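Local coordinates for protein D-alanine--D-alanine ligase (Acinetobacter baumannii ACICU, PDB 5D8D) that joins two D-alanine molecules into D-alanyl-D-alanine at the expense of ATP, a step in building the peptidoglycan cell wall, at residues 185-199 with 279-291. Residues are numbered along the deposited sequence; the frame is centred on the assembly and turned at random.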
loop_
_atom_site.group_PDB
_atom_site.type_symbol
_atom_site.label_atom_id
_atom_site.label_comp_id
_atom_site.label_asym_id
_atom_site.label_seq_id
_atom_site.Cartn_x
_atom_site.Cartn_y
_atom_site.Cartn_z
ATOM N N THR A 185 21.524 -8.876 -5.191
ATOM C CA THR A 185 20.772 -8.157 -4.169
ATOM C C THR A 185 21.564 -6.957 -3.730
ATOM O O THR A 185 22.777 -6.989 -3.589
ATOM C CB THR A 185 20.303 -9.037 -2.995
ATOM O OG1 THR A 185 19.191 -8.410 -2.330
ATOM C CG2 THR A 185 21.329 -9.255 -1.996
ATOM N N ILE A 186 20.865 -5.857 -3.562
ATOM C CA ILE A 186 21.484 -4.600 -3.147
ATOM C C ILE A 186 20.812 -4.232 -1.850
ATOM O O ILE A 186 19.642 -3.959 -1.845
ATOM C CB ILE A 186 21.285 -3.544 -4.227
ATOM C CG1 ILE A 186 22.013 -4.027 -5.473
ATOM C CG2 ILE A 186 21.822 -2.194 -3.757
ATOM C CD1 ILE A 186 21.210 -4.928 -6.377
ATOM N N SER A 187 21.559 -4.257 -0.766
ATOM C CA SER A 187 21.027 -4.008 0.557
ATOM C C SER A 187 21.057 -2.531 0.851
ATOM O O SER A 187 21.810 -1.798 0.248
ATOM C CB SER A 187 21.854 -4.753 1.606
ATOM O OG SER A 187 21.818 -6.153 1.390
ATOM N N PHE A 188 20.252 -2.096 1.811
ATOM C CA PHE A 188 20.187 -0.674 2.125
ATOM C C PHE A 188 20.389 -0.463 3.599
ATOM O O PHE A 188 19.936 -1.256 4.398
ATOM C CB PHE A 188 18.856 -0.051 1.619
ATOM C CG PHE A 188 18.866 0.267 0.148
ATOM C CD1 PHE A 188 18.627 -0.729 -0.786
ATOM C CD2 PHE A 188 19.183 1.545 -0.299
ATOM C CE1 PHE A 188 18.692 -0.477 -2.138
ATOM C CE2 PHE A 188 19.236 1.819 -1.667
ATOM C CZ PHE A 188 18.970 0.797 -2.586
ATOM N N LEU A 189 21.110 0.590 3.923
ATOM C CA LEU A 189 21.281 1.035 5.279
ATOM C C LEU A 189 21.359 2.543 5.312
ATOM O O LEU A 189 21.981 3.145 4.481
ATOM C CB LEU A 189 22.518 0.428 5.899
ATOM C CG LEU A 189 22.751 0.816 7.344
ATOM C CD1 LEU A 189 21.674 0.298 8.239
ATOM C CD2 LEU A 189 24.082 0.331 7.827
ATOM N N ASN A 190 20.702 3.129 6.298
ATOM C CA ASN A 190 20.435 4.575 6.384
ATOM C C ASN A 190 20.056 5.205 5.038
ATOM O O ASN A 190 20.644 6.172 4.553
ATOM C CB ASN A 190 21.582 5.262 7.108
ATOM C CG ASN A 190 21.799 4.685 8.516
ATOM O OD1 ASN A 190 20.866 4.143 9.145
ATOM N ND2 ASN A 190 23.026 4.786 9.011
ATOM N N GLY A 191 19.069 4.568 4.427
ATOM C CA GLY A 191 18.568 4.946 3.127
ATOM C C GLY A 191 19.478 4.740 1.945
ATOM O O GLY A 191 19.037 4.994 0.840
ATOM N N GLN A 192 20.710 4.260 2.132
ATOM C CA GLN A 192 21.720 4.200 1.025
ATOM C C GLN A 192 22.173 2.784 0.661
ATOM O O GLN A 192 22.088 1.887 1.486
ATOM C CB GLN A 192 22.945 5.038 1.382
ATOM C CG GLN A 192 22.608 6.501 1.641
ATOM C CD GLN A 192 22.050 7.226 0.400
ATOM O OE1 GLN A 192 20.970 7.822 0.466
ATOM N NE2 GLN A 192 22.781 7.177 -0.731
ATOM N N PRO A 193 22.675 2.590 -0.570
ATOM C CA PRO A 193 23.076 1.237 -1.028
ATOM C C PRO A 193 24.385 0.740 -0.431
ATOM O O PRO A 193 25.337 1.493 -0.286
ATOM C CB PRO A 193 23.257 1.407 -2.543
ATOM C CG PRO A 193 22.831 2.826 -2.858
ATOM C CD PRO A 193 22.953 3.608 -1.603
ATOM N N LEU A 194 24.406 -0.531 -0.082
ATOM C CA LEU A 194 25.569 -1.194 0.431
ATOM C C LEU A 194 26.122 -2.034 -0.741
ATOM O O LEU A 194 25.437 -2.213 -1.749
ATOM C CB LEU A 194 25.169 -2.074 1.647
ATOM C CG LEU A 194 24.794 -1.327 2.934
ATOM C CD1 LEU A 194 24.166 -2.271 3.970
ATOM C CD2 LEU A 194 26.013 -0.627 3.511
ATOM N N PRO A 195 27.360 -2.557 -0.614
ATOM C CA PRO A 195 27.989 -3.385 -1.663
ATOM C C PRO A 195 27.079 -4.472 -2.165
ATOM O O PRO A 195 26.364 -5.078 -1.363
ATOM C CB PRO A 195 29.173 -4.021 -0.934
ATOM C CG PRO A 195 29.539 -3.030 0.092
ATOM C CD PRO A 195 28.242 -2.441 0.561
ATOM N N VAL A 196 27.104 -4.714 -3.464
ATOM C CA VAL A 196 26.129 -5.639 -4.064
ATOM C C VAL A 196 26.547 -7.089 -3.824
ATOM O O VAL A 196 27.701 -7.361 -3.555
ATOM C CB VAL A 196 25.687 -5.294 -5.536
ATOM C CG1 VAL A 196 26.230 -3.986 -6.062
ATOM C CG2 VAL A 196 25.888 -6.415 -6.511
ATOM N N ILE A 197 25.581 -8.005 -3.873
ATOM C CA ILE A 197 25.843 -9.397 -3.656
ATOM C C ILE A 197 25.200 -10.203 -4.763
ATOM O O ILE A 197 24.000 -10.083 -4.934
ATOM C CB ILE A 197 25.266 -9.854 -2.320
ATOM C CG1 ILE A 197 26.013 -9.157 -1.188
ATOM C CG2 ILE A 197 25.381 -11.392 -2.190
ATOM C CD1 ILE A 197 25.504 -9.524 0.202
ATOM N N ARG A 198 25.965 -11.039 -5.477
ATOM C CA ARG A 198 25.383 -12.011 -6.418
ATOM C C ARG A 198 24.688 -13.152 -5.665
ATOM O O ARG A 198 25.187 -13.626 -4.657
ATOM C CB ARG A 198 26.464 -12.634 -7.327
ATOM C CG ARG A 198 25.921 -13.336 -8.587
ATOM C CD ARG A 198 26.879 -14.361 -9.193
ATOM N NE ARG A 198 28.242 -13.909 -8.980
ATOM C CZ ARG A 198 29.244 -14.591 -8.447
ATOM N NH1 ARG A 198 29.124 -15.865 -8.134
ATOM N NH2 ARG A 198 30.413 -13.966 -8.274
ATOM N N LEU A 199 23.564 -13.619 -6.193
ATOM C CA LEU A 199 22.770 -14.681 -5.575
ATOM C C LEU A 199 22.916 -16.041 -6.239
ATOM O O LEU A 199 23.473 -16.155 -7.318
ATOM C CB LEU A 199 21.303 -14.287 -5.625
ATOM C CG LEU A 199 20.900 -13.028 -4.867
ATOM C CD1 LEU A 199 19.441 -12.758 -5.144
ATOM C CD2 LEU A 199 21.093 -13.232 -3.384
ATOM N N SER A 279 21.737 -14.638 6.515
ATOM C CA SER A 279 21.063 -13.582 5.736
ATOM C C SER A 279 22.033 -12.628 5.063
ATOM O O SER A 279 23.158 -12.484 5.474
ATOM C CB SER A 279 20.103 -12.770 6.637
ATOM O OG SER A 279 18.983 -13.544 7.081
ATOM N N LEU A 280 21.568 -11.939 4.039
ATOM C CA LEU A 280 22.445 -11.173 3.153
ATOM C C LEU A 280 22.767 -9.744 3.576
ATOM O O LEU A 280 23.862 -9.276 3.292
ATOM C CB LEU A 280 21.870 -11.188 1.750
ATOM C CG LEU A 280 22.002 -12.576 1.093
ATOM C CD1 LEU A 280 20.774 -12.970 0.300
ATOM C CD2 LEU A 280 23.230 -12.570 0.211
ATOM N N VAL A 281 21.862 -9.050 4.260
ATOM C CA VAL A 281 22.130 -7.680 4.716
ATOM C C VAL A 281 23.325 -7.596 5.684
ATOM O O VAL A 281 24.136 -6.668 5.557
ATOM C CB VAL A 281 20.851 -6.954 5.272
ATOM C CG1 VAL A 281 21.190 -5.634 6.020
ATOM C CG2 VAL A 281 19.826 -6.679 4.145
ATOM N N PRO A 282 23.455 -8.540 6.647
ATOM C CA PRO A 282 24.680 -8.532 7.476
ATOM C C PRO A 282 25.986 -8.695 6.687
ATOM O O PRO A 282 26.976 -8.015 7.014
ATOM C CB PRO A 282 24.470 -9.693 8.451
ATOM C CG PRO A 282 22.994 -9.777 8.580
ATOM C CD PRO A 282 22.456 -9.474 7.200
ATOM N N LYS A 283 25.967 -9.590 5.700
ATOM C CA LYS A 283 27.057 -9.767 4.727
ATOM C C LYS A 283 27.489 -8.425 4.143
ATOM O O LYS A 283 28.666 -8.032 4.207
ATOM C CB LYS A 283 26.627 -10.684 3.556
ATOM C CG LYS A 283 27.232 -12.071 3.446
ATOM C CD LYS A 283 26.738 -13.075 4.506
ATOM C CE LYS A 283 26.589 -14.501 3.932
ATOM N NZ LYS A 283 26.742 -15.589 4.938
ATOM N N ALA A 284 26.522 -7.722 3.568
ATOM C CA ALA A 284 26.821 -6.526 2.814
ATOM C C ALA A 284 27.257 -5.400 3.732
ATOM O O ALA A 284 28.063 -4.570 3.329
ATOM C CB ALA A 284 25.614 -6.102 2.010
ATOM N N ALA A 285 26.710 -5.356 4.946
ATOM C CA ALA A 285 27.064 -4.318 5.921
ATOM C C ALA A 285 28.502 -4.526 6.443
ATOM O O ALA A 285 29.267 -3.574 6.599
ATOM C CB ALA A 285 26.065 -4.318 7.078
ATOM N N LYS A 286 28.847 -5.789 6.687
ATOM C CA LYS A 286 30.200 -6.221 7.066
ATOM C C LYS A 286 31.266 -5.845 6.000
ATOM O O LYS A 286 32.358 -5.409 6.347
ATOM C CB LYS A 286 30.203 -7.733 7.328
ATOM C CG LYS A 286 31.386 -8.199 8.151
ATOM C CD LYS A 286 31.569 -9.708 8.105
ATOM C CE LYS A 286 30.633 -10.449 9.004
ATOM N NZ LYS A 286 30.739 -11.908 8.705
ATOM N N ALA A 287 30.931 -5.946 4.716
ATOM C CA ALA A 287 31.842 -5.525 3.676
ATOM C C ALA A 287 32.173 -4.035 3.687
ATOM O O ALA A 287 32.932 -3.579 2.849
ATOM C CB ALA A 287 31.285 -5.897 2.322
ATOM N N VAL A 288 31.583 -3.268 4.581
ATOM C CA VAL A 288 31.835 -1.834 4.637
ATOM C C VAL A 288 32.089 -1.366 6.080
ATOM O O VAL A 288 32.095 -0.182 6.348
ATOM C CB VAL A 288 30.649 -1.116 3.914
ATOM C CG1 VAL A 288 29.549 -0.618 4.858
ATOM C CG2 VAL A 288 31.158 -0.025 2.997
ATOM N N GLY A 289 32.340 -2.306 6.998
ATOM C CA GLY A 289 32.759 -1.974 8.356
ATOM C C GLY A 289 31.827 -2.350 9.489
ATOM O O GLY A 289 32.237 -2.272 10.618
ATOM N N TYR A 290 30.583 -2.759 9.225
ATOM C CA TYR A 290 29.631 -2.935 10.335
ATOM C C TYR A 290 29.759 -4.330 10.886
ATOM O O TYR A 290 29.606 -5.304 10.167
ATOM C CB TYR A 290 28.163 -2.619 9.934
ATOM C CG TYR A 290 27.857 -1.148 9.628
ATOM C CD1 TYR A 290 28.012 -0.659 8.341
ATOM C CD2 TYR A 290 27.436 -0.262 10.603
ATOM C CE1 TYR A 290 27.748 0.666 8.015
ATOM C CE2 TYR A 290 27.177 1.094 10.287
ATOM C CZ TYR A 290 27.325 1.536 8.984
ATOM O OH TYR A 290 27.079 2.819 8.588
ATOM N N SER A 291 30.024 -4.445 12.174
ATOM C CA SER A 291 29.771 -5.739 12.825
ATOM C C SER A 291 28.271 -5.893 12.767
ATOM O O SER A 291 27.565 -4.928 12.468
ATOM C CB SER A 291 30.229 -5.744 14.286
ATOM O OG SER A 291 29.370 -4.958 15.113
#
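Leu280 lies against the hairpin 185-199, its two methyls divided between Leu199 and Ile197: CD1 meets Leu199 CD2 at 3.7 Å, while CD2 presses on Ile197 CG2 at a tight 3.4 Å. Val281 CG2 lies 3.4 Å from Ser187 OG. Lys283 touches by its CB, 3.7 Å from Ile197 CD1, whereas the bent chain carries the amine away. Ala284 is small enough to let the helix settle among Ser187, Leu194 and Ile197; its carbonyl O sits beside the Pro195 ring. Leu194 CD1 rests against the backbone of Ala285; Ala287 CB then meets Pro195 CG, and Val288 CG1 takes Leu194 CD2. A Schellman motif with Gly289 as C-prime ends the helix and turns the chain to Tyr290, whose ring takes Leu189 CD2 over one face in a CH-pi contact, 3.8 Å from the centroid. A chi1 of -178° swings Leu189 CG opposite the backbone N, toward that ring. The helix thus packs on two strands of the ATP-grasp sheet, where Thr185 OG1 bonds Asp255, a predicted magnesium ligand; helix 229-245 packs on Ile186 and Phe188, which point away. No hydrogen bond crosses; dispersion between apolar side chains holds the contact, probably at some cost for Ser187 OG, buried without a partner in the model.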